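Local coordinates for nascent polypeptide-associated complex subunit alpha-like UBA domain-containing protein (Chaetomium thermophilum, PDB 5NNP) that probably acts as the HYPK-type regulatory partner of an N-terminal acetyltransferase complex, binding it in part through this C-terminal UBA domain, at residues K30-D33 and I37-M40. Numbering follows the deposited sequence.
Sequences KAHD and IKAM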
loop_
_atom_site.group_PDB
_atom_site.type_symbol
_atom_site.label_atom_id
_atom_site.label_comp_id
_atom_site.label_asym_id
_atom_site.label_seq_id
_atom_site.Cartn_x
_atom_site.Cartn_y
_atom_site.Cartn_z
ATOM N N LYS C 30 -31.755 -2.456 -17.809
ATOM C CA LYS C 30 -32.271 -3.823 -17.803
ATOM C C LYS C 30 -32.446 -4.280 -16.352
ATOM O O LYS C 30 -33.288 -5.123 -16.043
ATOM C CB LYS C 30 -31.349 -4.783 -18.582
ATOM C CG LYS C 30 -32.010 -6.138 -18.926
ATOM C CD LYS C 30 -31.026 -7.237 -19.395
ATOM C CE LYS C 30 -31.694 -8.637 -19.423
ATOM N NZ LYS C 30 -30.809 -9.759 -19.883
ATOM N N ALA C 31 -31.657 -3.694 -15.462
ATOM C CA ALA C 31 -31.707 -4.021 -14.046
ATOM C C ALA C 31 -32.982 -3.503 -13.400
ATOM O O ALA C 31 -33.338 -3.900 -12.296
ATOM C CB ALA C 31 -30.504 -3.447 -13.351
ATOM N N HIS C 32 -33.667 -2.605 -14.093
ATOM C CA HIS C 32 -34.853 -1.974 -13.543
ATOM C C HIS C 32 -36.035 -2.123 -14.483
ATOM O O HIS C 32 -36.957 -1.307 -14.474
ATOM C CB HIS C 32 -34.577 -0.503 -13.249
ATOM C CG HIS C 32 -33.607 -0.292 -12.133
ATOM N ND1 HIS C 32 -34.007 -0.157 -10.820
ATOM C CD2 HIS C 32 -32.255 -0.216 -12.125
ATOM C CE1 HIS C 32 -32.943 0.004 -10.053
ATOM N NE2 HIS C 32 -31.868 -0.026 -10.820
ATOM N N ASP C 33 -35.986 -3.182 -15.288
ATOM C CA ASP C 33 -37.043 -3.506 -16.242
ATOM C C ASP C 33 -37.311 -2.364 -17.200
ATOM O O ASP C 33 -38.462 -2.003 -17.425
ATOM C CB ASP C 33 -38.333 -3.878 -15.510
ATOM C CG ASP C 33 -38.170 -5.105 -14.627
ATOM O OD1 ASP C 33 -37.056 -5.332 -14.103
ATOM O OD2 ASP C 33 -39.161 -5.843 -14.458
ATOM N N ILE C 37 -36.862 6.084 -15.232
ATOM C CA ILE C 37 -37.060 6.927 -14.060
ATOM C C ILE C 37 -36.735 6.156 -12.790
ATOM O O ILE C 37 -36.232 6.728 -11.820
ATOM C CB ILE C 37 -38.491 7.456 -13.974
ATOM C CG1 ILE C 37 -38.828 8.276 -15.218
ATOM C CG2 ILE C 37 -38.686 8.300 -12.714
ATOM C CD1 ILE C 37 -40.202 8.884 -15.161
ATOM N N LYS C 38 -37.004 4.854 -12.797
ATOM C CA LYS C 38 -36.641 4.035 -11.653
ATOM C C LYS C 38 -35.121 3.867 -11.625
ATOM O O LYS C 38 -34.487 4.022 -10.575
ATOM C CB LYS C 38 -37.347 2.680 -11.696
ATOM C CG LYS C 38 -37.223 1.883 -10.412
ATOM C CD LYS C 38 -37.635 0.432 -10.626
ATOM C CE LYS C 38 -37.248 -0.437 -9.436
ATOM N NZ LYS C 38 -37.481 -1.875 -9.727
ATOM N N ALA C 39 -34.529 3.578 -12.779
ATOM C CA ALA C 39 -33.082 3.355 -12.846
ATOM C C ALA C 39 -32.279 4.603 -12.440
ATOM O O ALA C 39 -31.328 4.506 -11.667
ATOM C CB ALA C 39 -32.681 2.896 -14.243
ATOM N N MET C 40 -32.662 5.770 -12.953
ATOM C CA MET C 40 -31.971 7.016 -12.615
ATOM C C MET C 40 -32.080 7.362 -11.125
ATOM O O MET C 40 -31.124 7.846 -10.516
ATOM C CB MET C 40 -32.520 8.182 -13.446
ATOM C CG MET C 40 -32.119 8.176 -14.922
ATOM S SD MET C 40 -32.644 9.676 -15.772
ATOM C CE MET C 40 -34.389 9.378 -16.007
#
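In the three-helix UBA domain, His32 sits in the loop between helices 22-30 and 36-43 and packs on Ala39 and Lys38 of the last helix. A type I turn from Lys30 to Asp33 starts this loop, with a weak hydrogen bond from Asp33 N to Lys30 O. The His32 ring lies over the helix backbone. Ala39 CA sits 3.9 Å from the centroid of the His32 ring, 18° off the ring normal, a CH-pi contact over the face. Lys38 O lies over the same face, near the rim. Ala39 CB adds to the contact at 3.8 Å from His32 CD2.

Lys38 approaches differently. Its CG is anti to the backbone N (chi1 -169°) and the chain runs on extended, crossing the imidazole side chain at about a right angle. Lys38 CE meets the ring edge, in plane, 3.5 Å from His32 ND1. Lys38 NZ stays 4.0 Å from His32 ND1, with no hydrogen bond. Replacing His32 with a glycine would probably open a gap over Ala39 CA and CB and leave the Lys38 chain without the ring edge it rests against.

The contact is thus mainly apolar and holds loop to helix without hydrogen bonds. The nearby ammonium would probably disfavour a protonated imidazole.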